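Local coordinates for leukocyte-associated immunoglobulin-like receptor 1 (Mus musculus, PDB 4ESK), which acts as an inhibitory collagen receptor that restrains NK cells, B cells and T cells through phosphatase recruitment, this chain being its extracellular Ig-like domain, at residues L18-G23 / G68-T73; N40-E45 / M52-E57; Y78-S83 / E90-L95. All coordinates share one frame; numbering follows the deposited sequence.

Contact 1: residues L18-G23 / G68-T73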
ATOM      1  N   LEU A  18      -5.887   1.269 -10.735  1.00 14.58           N
ATOM      2  CA  LEU A  18      -7.229   1.194 -10.191  1.00 15.69           C
ATOM      3  C   LEU A  18      -7.969   2.517 -10.274  1.00 17.25           C
ATOM      4  O   LEU A  18      -7.386   3.570 -10.059  1.00 16.60           O
ATOM      5  CB  LEU A  18      -7.169   0.768  -8.719  1.00 15.87           C
ATOM      6  CG  LEU A  18      -6.455  -0.533  -8.373  1.00 16.02           C
ATOM      7  CD1 LEU A  18      -6.452  -0.716  -6.852  1.00 17.15           C
ATOM      8  CD2 LEU A  18      -7.129  -1.727  -9.040  1.00 17.05           C
ATOM      9  N   MET A  19      -9.266   2.426 -10.559  1.00 18.44           N
ATOM     10  CA  MET A  19     -10.189   3.545 -10.520  1.00 20.89           C
ATOM     11  C   MET A  19     -10.928   3.510  -9.185  1.00 20.51           C
ATOM     12  O   MET A  19     -11.416   2.459  -8.757  1.00 19.53           O
ATOM     13  CB  MET A  19     -11.197   3.374 -11.651  1.00 24.99           C
ATOM     14  CG  MET A  19     -12.280   4.426 -11.771  1.00 30.41           C
ATOM     15  SD  MET A  19     -13.279   4.085 -13.242  1.00 39.87           S
ATOM     16  CE  MET A  19     -14.796   3.482 -12.491  1.00 35.72           C
ATOM     17  N   ILE A  20     -11.040   4.676  -8.557  1.00 19.19           N
ATOM     18  CA  ILE A  20     -11.554   4.818  -7.211  1.00 19.63           C
ATOM     19  C   ILE A  20     -12.512   6.009  -7.262  1.00 20.56           C
ATOM     20  O   ILE A  20     -12.131   7.046  -7.765  1.00 19.57           O
ATOM     21  CB  ILE A  20     -10.394   5.153  -6.230  1.00 19.36           C
ATOM     22  CG1 ILE A  20      -9.284   4.083  -6.295  1.00 20.43           C
ATOM     23  CG2 ILE A  20     -10.905   5.322  -4.807  1.00 19.54           C
ATOM     24  CD1 ILE A  20      -9.707   2.717  -5.792  1.00 19.16           C
ATOM     25  N   SER A  21     -13.731   5.861  -6.759  1.00 22.71           N
ATOM     26  CA  SER A  21     -14.680   6.980  -6.724  1.00 24.65           C
ATOM     27  C   SER A  21     -14.344   7.959  -5.592  1.00 23.93           C
ATOM     28  O   SER A  21     -14.058   7.546  -4.484  1.00 22.71           O
ATOM     29  CB  SER A  21     -16.106   6.459  -6.516  1.00 26.77           C
ATOM     30  OG  SER A  21     -16.417   5.446  -7.454  1.00 30.27           O
ATOM     31  N   GLN A  22     -14.432   9.257  -5.862  1.00 25.63           N
ATOM     32  CA  GLN A  22     -14.310  10.267  -4.811  1.00 24.46           C
ATOM     33  C   GLN A  22     -15.246   9.912  -3.657  1.00 22.91           C
ATOM     34  O   GLN A  22     -16.378   9.470  -3.873  1.00 20.98           O
ATOM     35  CB  GLN A  22     -14.649  11.658  -5.381  1.00 28.66           C
ATOM     36  CG  GLN A  22     -14.203  12.829  -4.525  1.00 30.92           C
ATOM     37  CD  GLN A  22     -14.720  14.173  -5.030  1.00 36.43           C
ATOM     38  OE1 GLN A  22     -15.475  14.247  -6.012  1.00 38.27           O
ATOM     39  NE2 GLN A  22     -14.322  15.247  -4.348  1.00 38.72           N
ATOM     40  N   GLY A  23     -14.768  10.091  -2.422  1.00 21.16           N
ATOM     41  CA  GLY A  23     -15.531   9.768  -1.232  1.00 20.91           C
ATOM     42  C   GLY A  23     -15.414   8.316  -0.792  1.00 20.83           C
ATOM     43  O   GLY A  23     -15.987   7.941   0.221  1.00 23.41           O
ATOM     44  N   GLY A  68      -9.414   7.272   3.727  1.00 17.42           N
ATOM     45  CA  GLY A  68     -10.788   7.587   3.346  1.00 17.87           C
ATOM     46  C   GLY A  68     -11.393   8.642   4.249  1.00 18.11           C
ATOM     47  O   GLY A  68     -11.021   8.731   5.418  1.00 18.10           O
ATOM     48  N   PRO A  69     -12.340   9.431   3.717  1.00 17.89           N
ATOM     49  CA  PRO A  69     -12.819   9.447   2.325  1.00 17.46           C
ATOM     50  C   PRO A  69     -11.827  10.066   1.365  1.00 17.36           C
ATOM     51  O   PRO A  69     -11.211  11.099   1.663  1.00 18.26           O
ATOM     52  CB  PRO A  69     -14.087  10.303   2.407  1.00 18.05           C
ATOM     53  CG  PRO A  69     -13.822  11.216   3.546  1.00 17.41           C
ATOM     54  CD  PRO A  69     -13.095  10.372   4.552  1.00 17.78           C
ATOM     55  N   VAL A  70     -11.669   9.457   0.199  1.00 16.87           N
ATOM     56  CA  VAL A  70     -10.686   9.944  -0.769  1.00 17.31           C
ATOM     57  C   VAL A  70     -11.180  11.147  -1.584  1.00 18.33           C
ATOM     58  O   VAL A  70     -12.374  11.296  -1.876  1.00 19.15           O
ATOM     59  CB  VAL A  70     -10.176   8.848  -1.735  1.00 17.95           C
ATOM     60  CG1 VAL A  70      -9.486   7.732  -0.943  1.00 17.34           C
ATOM     61  CG2 VAL A  70     -11.308   8.302  -2.593  1.00 18.53           C
ATOM     62  N   ASN A  71     -10.233  11.992  -1.942  1.00 19.45           N
ATOM     63  CA  ASN A  71     -10.459  13.002  -2.964  1.00 21.37           C
ATOM     64  C   ASN A  71      -9.310  13.042  -3.965  1.00 22.82           C
ATOM     65  O   ASN A  71      -8.485  12.122  -4.003  1.00 22.50           O
ATOM     66  CB  ASN A  71     -10.738  14.361  -2.308  1.00 21.93           C
ATOM     67  CG  ASN A  71      -9.549  14.890  -1.545  1.00 23.51           C
ATOM     68  OD1 ASN A  71      -8.421  14.420  -1.718  1.00 24.66           O
ATOM     69  ND2 ASN A  71      -9.791  15.881  -0.685  1.00 25.67           N
ATOM     70  N   GLU A  72      -9.248  14.098  -4.782  1.00 23.13           N
ATOM     71  CA  GLU A  72      -8.278  14.194  -5.866  0.50 24.12           C
ATOM     72  C   GLU A  72      -6.819  14.135  -5.392  1.00 23.60           C
ATOM     73  O   GLU A  72      -5.955  13.768  -6.146  1.00 24.18           O
ATOM     74  CB  GLU A  72      -8.529  15.465  -6.707  0.50 25.86           C
ATOM     75  CG  GLU A  72      -8.263  16.800  -6.009  0.50 26.98           C
ATOM     76  CD  GLU A  72      -9.378  17.254  -5.073  0.50 27.92           C
ATOM     77  OE1 GLU A  72     -10.476  16.643  -5.073  0.50 27.19           O
ATOM     78  OE2 GLU A  72      -9.150  18.241  -4.332  0.50 29.38           O
ATOM     79  N   THR A  73      -6.568  14.507  -4.135  1.00 23.50           N
ATOM     80  CA  THR A  73      -5.212  14.458  -3.572  1.00 23.36           C
ATOM     81  C   THR A  73      -4.694  13.006  -3.445  1.00 23.70           C
ATOM     82  O   THR A  73      -3.496  12.786  -3.254  1.00 24.54           O
ATOM     83  CB  THR A  73      -5.124  15.170  -2.202  1.00 23.55           C
ATOM     84  OG1 THR A  73      -5.775  14.406  -1.168  1.00 25.83           O
ATOM     85  CG2 THR A  73      -5.781  16.571  -2.287  1.00 23.91           C
TER
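Gly23 and Val70 are joined by the single hydrogen bond of this contact. Gly23 N donates to Val70 O at 2.7 Å, and the bond is nearly straight, with 169° at the hydrogen. The donor is slightly tilted out of the carbonyl plane. The same oxygen also has an apolar neighbour: Gln22 CG lies 3.6 Å from Val70 O. The extended side chain of Gln22 then runs on beside that of Glu72, pointing the same way, without a bond between their ends.

The Val70 side chain supplies the apolar part of the contact. With CG1 anti to the carbonyl carbon (chi1 -61°), the CG2 branch falls between the backbone N and the carbonyl carbon. This branch touches two residues at once: Val70 CG2 is 3.4 Å from Ser21 O and 3.7 Å from Ile20 CG2. The isoleucine and valine side chains cross at about a right angle, and both also rest on Val26. The glycine carbonyl also touches the Pro69 ring, with Pro69 CB 3.7 Å from Gly23 O. The peptide bond before Pro69 is cis.

Further out, Asn71 shapes the end of the loop. Its OD1 accepts from Thr73 N at 3.0 Å, which makes an Asx turn. Asn71 OD1 also takes a bond from Thr73 OG1 at 2.7 Å, this one in the carbonyl plane. Asn71 is a predicted N-glycosylation site, but no glycan is present here.

On the other flank, Ile20 and Gln22 bond through their backbones to strand 88-100, parallel to strand 17-21. The arrangement belongs to the immunoglobulin fold: the turn from strand A' into strand B sits beside the loop from strand E to strand F at one end of the domain.

Contact 2: residues N40-E45 / M52-E57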
ATOM      1  N   ASN A  40      11.266  -3.011  11.301  1.00 17.84           N
ATOM      2  CA  ASN A  40      10.447  -2.451  12.375  1.00 17.99           C
ATOM      3  C   ASN A  40       9.592  -1.240  11.968  1.00 15.98           C
ATOM      4  O   ASN A  40       8.798  -0.768  12.767  1.00 15.22           O
ATOM      5  CB  ASN A  40      11.298  -2.137  13.621  1.00 19.93           C
ATOM      6  CG  ASN A  40      12.319  -1.051  13.393  1.00 21.93           C
ATOM      7  OD1 ASN A  40      12.470  -0.525  12.292  1.00 22.14           O
ATOM      8  ND2 ASN A  40      13.058  -0.710  14.468  1.00 25.85           N
ATOM      9  N   MET A  41       9.778  -0.756  10.744  1.00 15.69           N
ATOM     10  CA  MET A  41       8.971   0.322  10.187  1.00 15.38           C
ATOM     11  C   MET A  41       8.392  -0.078   8.838  1.00 13.86           C
ATOM     12  O   MET A  41       9.009  -0.794   8.062  1.00 12.10           O
ATOM     13  CB  MET A  41       9.800   1.587  10.002  1.00 16.37           C
ATOM     14  CG  MET A  41      10.187   2.231  11.336  1.00 17.87           C
ATOM     15  SD  MET A  41       8.757   2.859  12.237  1.00 20.14           S
ATOM     16  CE  MET A  41       8.157   4.087  11.063  1.00 20.59           C
ATOM     17  N   VAL A  42       7.203   0.434   8.558  1.00 13.44           N
ATOM     18  CA  VAL A  42       6.613   0.263   7.241  1.00 13.45           C
ATOM     19  C   VAL A  42       6.044   1.608   6.804  1.00 13.23           C
ATOM     20  O   VAL A  42       5.380   2.315   7.582  1.00 13.50           O
ATOM     21  CB  VAL A  42       5.543  -0.847   7.215  1.00 13.92           C
ATOM     22  CG1 VAL A  42       4.450  -0.614   8.247  1.00 13.75           C
ATOM     23  CG2 VAL A  42       4.960  -0.973   5.810  1.00 14.04           C
ATOM     24  N   ARG A  43       6.314   1.955   5.562  1.00 14.07           N
ATOM     25  CA  ARG A  43       5.814   3.196   5.012  1.00 15.21           C
ATOM     26  C   ARG A  43       5.126   2.990   3.671  1.00 14.72           C
ATOM     27  O   ARG A  43       5.484   2.105   2.864  1.00 13.83           O
ATOM     28  CB  ARG A  43       6.898   4.242   4.924  1.00 17.41           C
ATOM     29  CG  ARG A  43       7.944   4.082   3.849  1.00 19.46           C
ATOM     30  CD  ARG A  43       8.901   5.265   3.962  1.00 21.50           C
ATOM     31  NE  ARG A  43       9.989   5.252   2.992  1.00 23.22           N
ATOM     32  CZ  ARG A  43      11.177   4.664   3.163  1.00 23.91           C
ATOM     33  NH1 ARG A  43      11.472   3.977   4.262  1.00 24.75           N
ATOM     34  NH2 ARG A  43      12.084   4.766   2.214  1.00 24.87           N
ATOM     35  N   LEU A  44       4.085   3.778   3.493  1.00 13.85           N
ATOM     36  CA  LEU A  44       3.415   3.875   2.226  1.00 14.70           C
ATOM     37  C   LEU A  44       4.021   5.069   1.534  1.00 15.54           C
ATOM     38  O   LEU A  44       3.940   6.198   2.052  1.00 17.07           O
ATOM     39  CB  LEU A  44       1.925   4.040   2.470  1.00 14.87           C
ATOM     40  CG  LEU A  44       0.952   3.959   1.315  1.00 15.98           C
ATOM     41  CD1 LEU A  44       1.179   2.685   0.492  1.00 15.78           C
ATOM     42  CD2 LEU A  44      -0.433   3.993   1.939  1.00 14.60           C
ATOM     43  N   GLU A  45       4.659   4.817   0.403  1.00 15.92           N
ATOM     44  CA  GLU A  45       5.254   5.855  -0.431  1.00 17.86           C
ATOM     45  C   GLU A  45       4.244   6.225  -1.512  1.00 19.20           C
ATOM     46  O   GLU A  45       3.652   5.338  -2.128  1.00 17.18           O
ATOM     47  CB  GLU A  45       6.548   5.366  -1.082  1.00 21.34           C
ATOM     48  CG  GLU A  45       7.315   6.463  -1.839  1.00 24.98           C
ATOM     49  CD  GLU A  45       8.549   5.963  -2.577  1.00 28.86           C
ATOM     50  OE1 GLU A  45       9.661   6.143  -2.056  1.00 32.56           O
ATOM     51  OE2 GLU A  45       8.415   5.381  -3.687  1.00 33.39           O
ATOM     52  N   MET A  52       2.467   7.866   4.439  1.00 16.66           N
ATOM     53  CA  MET A  52       2.078   7.477   5.789  1.00 17.05           C
ATOM     54  C   MET A  52       3.123   6.466   6.257  1.00 16.39           C
ATOM     55  O   MET A  52       3.715   5.754   5.427  1.00 15.13           O
ATOM     56  CB  MET A  52       0.688   6.816   5.814  1.00 17.96           C
ATOM     57  CG  MET A  52      -0.501   7.750   5.659  1.00 19.14           C
ATOM     58  SD  MET A  52      -2.010   6.814   5.335  1.00 20.83           S
ATOM     59  CE  MET A  52      -3.222   8.144   5.416  1.00 22.49           C
ATOM     60  N   GLU A  53       3.370   6.432   7.562  1.00 17.01           N
ATOM     61  CA  GLU A  53       4.256   5.420   8.123  1.00 17.74           C
ATOM     62  C   GLU A  53       3.916   5.051   9.543  1.00 16.46           C
ATOM     63  O   GLU A  53       3.217   5.773  10.256  1.00 15.87           O
ATOM     64  CB  GLU A  53       5.716   5.827   7.980  1.00 19.36           C
ATOM     65  CG  GLU A  53       6.132   7.015   8.817  1.00 21.08           C
ATOM     66  CD  GLU A  53       7.547   7.497   8.520  1.00 23.88           C
ATOM     67  OE1 GLU A  53       8.323   6.803   7.828  1.00 24.03           O
ATOM     68  OE2 GLU A  53       7.872   8.604   8.997  1.00 26.08           O
ATOM     69  N   LYS A  54       4.389   3.885   9.951  1.00 15.66           N
ATOM     70  CA  LYS A  54       4.166   3.397  11.295  1.00 16.00           C
ATOM     71  C   LYS A  54       5.069   2.217  11.599  1.00 15.60           C
ATOM     72  O   LYS A  54       5.704   1.690  10.702  1.00 14.67           O
ATOM     73  CB  LYS A  54       2.695   3.006  11.520  1.00 16.32           C
ATOM     74  CG  LYS A  54       2.138   1.926  10.605  1.00 17.09           C
ATOM     75  CD  LYS A  54       0.786   1.429  11.110  1.00 17.86           C
ATOM     76  CE  LYS A  54      -0.011   0.726  10.024  1.00 18.87           C
ATOM     77  NZ  LYS A  54      -1.373   0.339  10.468  1.00 18.87           N
ATOM     78  N   SER A  55       5.130   1.849  12.883  1.00 16.70           N
ATOM     79  CA  SER A  55       5.814   0.647  13.310  0.50 16.85           C
ATOM     80  C   SER A  55       5.083  -0.564  12.756  1.00 16.17           C
ATOM     81  O   SER A  55       3.862  -0.546  12.598  1.00 15.65           O
ATOM     82  CB  SER A  55       5.845   0.542  14.831  0.50 18.23           C
ATOM     83  OG  SER A  55       6.268  -0.754  15.210  0.50 19.46           O
ATOM     84  N   THR A  56       5.826  -1.617  12.450  1.00 15.56           N
ATOM     85  CA  THR A  56       5.216  -2.848  11.948  1.00 15.41           C
ATOM     86  C   THR A  56       4.450  -3.624  13.025  1.00 16.95           C
ATOM     87  O   THR A  56       4.744  -3.510  14.214  1.00 16.15           O
ATOM     88  CB  THR A  56       6.317  -3.777  11.392  1.00 14.66           C
ATOM     89  OG1 THR A  56       7.328  -3.926  12.403  1.00 15.25           O
ATOM     90  CG2 THR A  56       6.927  -3.206  10.126  1.00 14.10           C
ATOM     91  N   GLU A  57       3.488  -4.449  12.606  1.00 16.95           N
ATOM     92  CA  GLU A  57       2.798  -5.375  13.525  1.00 18.97           C
ATOM     93  C   GLU A  57       3.737  -6.440  14.106  1.00 18.17           C
ATOM     94  O   GLU A  57       4.521  -7.011  13.379  1.00 18.49           O
ATOM     95  CB  GLU A  57       1.676  -6.101  12.776  1.00 19.93           C
ATOM     96  CG  GLU A  57       0.524  -5.197  12.379  1.00 21.96           C
ATOM     97  CD  GLU A  57      -0.470  -4.991  13.504  1.00 24.20           C
ATOM     98  OE1 GLU A  57      -0.390  -5.703  14.527  1.00 24.53           O
ATOM     99  OE2 GLU A  57      -1.338  -4.111  13.362  1.00 26.63           O
TER
HETATM  100  O   HOH W   1       9.258   0.722  15.016  1.00 23.91           O
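Asn40 O meets Thr56 where strand 49-55 ends. Thr56 N donates at 3.1 Å to Asn40 O, from well above the carbonyl plane. A water also donates to this oxygen, so it has two donors. Met41 is bent at chi2 and chi3 (-66° and -62°). This curls its tip back over the neighbouring strand, and Met41 CE comes 3.4 Å from Lys54 O. Val42 forms a hydrogen-bonded antiparallel pair with Lys54: Val42 N to Lys54 O is 2.9 Å and Lys54 N to Val42 O 3.0 Å. The methyl-bearing CB of Val42 also packs on Thr56 CG2. Arg43 and Glu53 are a non-hydrogen-bonded pair, in contact through Arg43 CB and Glu53 CB at 3.6 Å. Their charged ends do not touch. Leu44 pairs with Met52; Leu44 N to Met52 O, at 2.8 Å, is the shorter of their two bonds.

These are strands C and C' of the immunoglobulin fold. Strand 49-55 is the outermost of its sheet within this chain, and strand 76-84 flanks strand 41-46 on its other side. There Asn40 and Met41 both face Ser83 in a classic beta bulge. Val42 and Leu44 turn inward to strands 26-31 and 62-67 of the opposing sheet.

Contact 3: residues Y78-S83 / E90-L95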
ATOM      1  N   TYR A  78       1.663   4.254  -5.726  1.00 14.78           N
ATOM      2  CA  TYR A  78       1.882   3.825  -4.361  1.00 13.91           C
ATOM      3  C   TYR A  78       2.722   2.569  -4.303  1.00 14.00           C
ATOM      4  O   TYR A  78       2.569   1.682  -5.139  1.00 13.20           O
ATOM      5  CB  TYR A  78       0.561   3.516  -3.681  1.00 14.23           C
ATOM      6  CG  TYR A  78      -0.306   4.733  -3.411  1.00 14.67           C
ATOM      7  CD1 TYR A  78      -0.309   5.345  -2.164  1.00 14.82           C
ATOM      8  CD2 TYR A  78      -1.109   5.261  -4.413  1.00 15.21           C
ATOM      9  CE1 TYR A  78      -1.103   6.456  -1.905  1.00 15.93           C
ATOM     10  CE2 TYR A  78      -1.907   6.375  -4.170  1.00 15.72           C
ATOM     11  CZ  TYR A  78      -1.902   6.952  -2.924  1.00 15.52           C
ATOM     12  OH  TYR A  78      -2.711   8.038  -2.688  1.00 16.91           O
ATOM     13  N   SER A  79       3.603   2.519  -3.306  1.00 13.36           N
ATOM     14  CA  SER A  79       4.350   1.308  -3.011  0.50 13.29           C
ATOM     15  C   SER A  79       4.588   1.216  -1.507  1.00 13.64           C
ATOM     16  O   SER A  79       4.577   2.248  -0.783  1.00 13.54           O
ATOM     17  CB  SER A  79       5.665   1.293  -3.783  0.50 13.40           C
ATOM     18  OG  SER A  79       6.468   2.395  -3.426  0.50 12.91           O
ATOM     19  N   CYS A  80       4.764  -0.008  -1.016  1.00 12.51           N
ATOM     20  CA  CYS A  80       5.076  -0.230   0.399  1.00 13.05           C
ATOM     21  C   CYS A  80       6.595  -0.412   0.551  1.00 13.13           C
ATOM     22  O   CYS A  80       7.202  -1.127  -0.226  1.00 12.85           O
ATOM     23  CB  CYS A  80       4.373  -1.492   0.912  1.00 13.36           C
ATOM     24  SG  CYS A  80       2.553  -1.424   0.871  1.00 14.95           S
ATOM     25  N   ILE A  81       7.194   0.219   1.559  1.00 13.54           N
ATOM     26  CA  ILE A  81       8.633   0.051   1.867  1.00 14.12           C
ATOM     27  C   ILE A  81       8.777  -0.359   3.328  1.00 13.61           C
ATOM     28  O   ILE A  81       8.255   0.313   4.235  1.00 13.06           O
ATOM     29  CB  ILE A  81       9.478   1.328   1.626  1.00 15.86           C
ATOM     30  CG1 ILE A  81       9.274   1.823   0.181  1.00 17.30           C
ATOM     31  CG2 ILE A  81      10.943   1.028   1.962  1.00 16.58           C
ATOM     32  CD1 ILE A  81       9.809   3.197  -0.149  1.00 18.52           C
ATOM     33  N   TYR A  82       9.459  -1.478   3.551  1.00 12.65           N
ATOM     34  CA  TYR A  82       9.751  -1.968   4.885  1.00 13.09           C
ATOM     35  C   TYR A  82      11.192  -1.599   5.175  1.00 14.08           C
ATOM     36  O   TYR A  82      12.045  -1.741   4.298  1.00 15.40           O
ATOM     37  CB  TYR A  82       9.572  -3.490   4.953  1.00 12.44           C
ATOM     38  CG  TYR A  82       8.136  -3.900   5.087  1.00 11.75           C
ATOM     39  CD1 TYR A  82       7.345  -4.073   3.959  1.00 11.73           C
ATOM     40  CD2 TYR A  82       7.552  -4.085   6.341  1.00 11.89           C
ATOM     41  CE1 TYR A  82       6.035  -4.445   4.071  1.00 11.59           C
ATOM     42  CE2 TYR A  82       6.225  -4.419   6.453  1.00 11.67           C
ATOM     43  CZ  TYR A  82       5.473  -4.609   5.305  1.00 11.59           C
ATOM     44  OH  TYR A  82       4.174  -4.962   5.434  1.00 11.48           O
ATOM     45  N   SER A  83      11.464  -1.120   6.385  1.00 15.10           N
ATOM     46  CA  SER A  83      12.825  -0.698   6.728  1.00 15.80           C
ATOM     47  C   SER A  83      13.227  -1.002   8.165  1.00 16.52           C
ATOM     48  O   SER A  83      12.396  -1.252   9.035  1.00 15.24           O
ATOM     49  CB  SER A  83      13.017   0.798   6.428  1.00 16.50           C
ATOM     50  OG  SER A  83      12.173   1.579   7.230  1.00 16.88           O
ATOM     51  N   GLU A  90      13.296  -2.504   1.691  1.00 20.25           N
ATOM     52  CA  GLU A  90      12.839  -3.258   0.534  1.00 20.01           C
ATOM     53  C   GLU A  90      11.478  -2.728   0.173  1.00 18.13           C
ATOM     54  O   GLU A  90      10.698  -2.379   1.063  1.00 16.67           O
ATOM     55  CB  GLU A  90      12.722  -4.748   0.843  1.00 21.47           C
ATOM     56  CG  GLU A  90      14.051  -5.405   1.235  1.00 23.24           C
ATOM     57  CD  GLU A  90      15.072  -5.482   0.104  1.00 25.24           C
ATOM     58  OE1 GLU A  90      14.767  -5.179  -1.080  1.00 25.79           O
ATOM     59  OE2 GLU A  90      16.224  -5.834   0.415  1.00 27.79           O
ATOM     60  N   ARG A  91      11.226  -2.654  -1.124  1.00 17.30           N
ATOM     61  CA  ARG A  91      10.011  -2.057  -1.645  1.00 17.37           C
ATOM     62  C   ARG A  91       9.197  -3.063  -2.441  1.00 15.19           C
ATOM     63  O   ARG A  91       9.754  -3.969  -3.047  1.00 15.37           O
ATOM     64  CB  ARG A  91      10.334  -0.852  -2.527  1.00 20.21           C
ATOM     65  CG  ARG A  91      10.926  -1.190  -3.887  1.00 23.73           C
ATOM     66  CD  ARG A  91      11.169   0.042  -4.735  1.00 28.16           C
ATOM     67  NE  ARG A  91       9.981   0.894  -4.782  1.00 31.11           N
ATOM     68  CZ  ARG A  91       9.893   2.137  -4.312  1.00 33.44           C
ATOM     69  NH1 ARG A  91      10.933   2.764  -3.769  1.00 36.23           N
ATOM     70  NH2 ARG A  91       8.740   2.780  -4.423  1.00 35.64           N
ATOM     71  N   SER A  92       7.879  -2.882  -2.419  1.00 12.95           N
ATOM     72  CA  SER A  92       6.941  -3.653  -3.235  1.00 11.96           C
ATOM     73  C   SER A  92       6.821  -3.124  -4.653  1.00 11.60           C
ATOM     74  O   SER A  92       7.418  -2.108  -5.012  1.00 11.91           O
ATOM     75  CB  SER A  92       5.559  -3.591  -2.585  1.00 11.29           C
ATOM     76  OG  SER A  92       4.974  -2.299  -2.772  1.00 11.17           O
ATOM     77  N   LYS A  93       6.018  -3.828  -5.466  1.00 11.47           N
ATOM     78  CA  LYS A  93       5.569  -3.294  -6.745  0.50 11.56           C
ATOM     79  C   LYS A  93       4.815  -1.995  -6.513  1.00 11.73           C
ATOM     80  O   LYS A  93       4.428  -1.676  -5.387  1.00 11.34           O
ATOM     81  CB  LYS A  93       4.660  -4.287  -7.467  0.50 11.69           C
ATOM     82  CG  LYS A  93       3.338  -4.542  -6.762  0.50 11.63           C
ATOM     83  CD  LYS A  93       2.712  -5.880  -7.146  0.50 11.79           C
ATOM     84  CE  LYS A  93       1.352  -6.054  -6.491  0.50 11.84           C
ATOM     85  NZ  LYS A  93       1.057  -7.474  -6.137  0.50 12.19           N
ATOM     86  N   THR A  94       4.603  -1.263  -7.596  1.00 11.93           N
ATOM     87  CA  THR A  94       3.906   0.001  -7.554  1.00 12.85           C
ATOM     88  C   THR A  94       2.507  -0.146  -8.150  1.00 12.82           C
ATOM     89  O   THR A  94       2.349  -0.766  -9.212  1.00 14.25           O
ATOM     90  CB  THR A  94       4.688   1.047  -8.333  1.00 14.00           C
ATOM     91  OG1 THR A  94       5.993   1.170  -7.761  1.00 16.05           O
ATOM     92  CG2 THR A  94       3.991   2.371  -8.258  1.00 14.33           C
ATOM     93  N   LEU A  95       1.511   0.404  -7.463  1.00 12.61           N
ATOM     94  CA  LEU A  95       0.146   0.450  -7.947  1.00 13.29           C
ATOM     95  C   LEU A  95      -0.267   1.897  -8.161  1.00 14.36           C
ATOM     96  O   LEU A  95       0.122   2.788  -7.411  1.00 14.85           O
ATOM     97  CB  LEU A  95      -0.824  -0.201  -6.976  1.00 12.78           C
ATOM     98  CG  LEU A  95      -0.608  -1.708  -6.721  1.00 12.62           C
ATOM     99  CD1 LEU A  95      -1.583  -2.196  -5.651  1.00 12.63           C
ATOM    100  CD2 LEU A  95      -0.825  -2.476  -8.013  1.00 13.38           C
TER
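Ser92 holds OG between its backbone N and carbonyl carbon (chi1 73°), which turns the hydroxyl toward Cys80. Arg91 starts the same way and bends at chi3 (-50°), which turns its guanidinium across toward the 78-83 strand, where the side chain lies beside that of Ile81. The two segments belong to the hairpin of strands F and G of the immunoglobulin fold, and Cys80 carries the F-strand half of the domain's disulfide with Cys30.

Near the hairpin turn the pairing is regular. Tyr82 and Glu90 exchange two backbone bonds, and Tyr82 N to Glu90 O is 2.9 Å. Ile81 and Arg91 follow as a non-hydrogen-bonded pair. Ile81 CG1 lies over one face of the guanidinium, and Ile81 CD1 is 3.8 Å from Arg91 NH1. The charge itself is answered by Glu45 of strand 41-46, through a salt bridge to NH2.

At Cys80 the pattern breaks. Its carbonyl is still bonded by Ser92 N at 2.9 Å. Its own N-H, however, goes to a side chain: Cys80 N donates to Ser92 OG at 2.9 Å. The serine hydroxyl thus stands in for a backbone acceptor while strand 88-100 is interrupted and the register shifts by one residue. Pairing resumes with Tyr78 and Leu95, where Tyr78 N reaches Leu95 O at 2.7 Å.

The two tyrosines are anchored at their hydroxyls. Tyr82 OH bonds to Asp63. Tyr78 OH bonds to Ile74 O, four residues earlier, the tyrosine corner familiar from Greek-key folds such as this one.

The Ser92 hydroxyl takes part in two bonds. While accepting from Cys80, Ser92 OG donates to Lys93 O at 2.7 Å, on a lone pair of that carbonyl.

Contacts 2 and 3 are neighbouring hairpins of one sheet, with centres about 10 Å apart. The centre of contact 1 lies about 22 Å from that of contact 2 and about 20 Å from that of contact 3, at the end of the domain. Contacts 1 and 2 are surface contacts; contact 3 is partly buried and includes a disulfide cysteine. Contact 1 joins a strand end to a loop by one backbone bond and a small apolar patch, whereas contacts 2 and 3 rest on repeated antiparallel bonds. Contacts 2 and 3 also touch directly, through a probable hydrogen bond from Glu45 N to Ser79 O at 2.8 Å. Strand 88-100 ties 18-23 into their sheet.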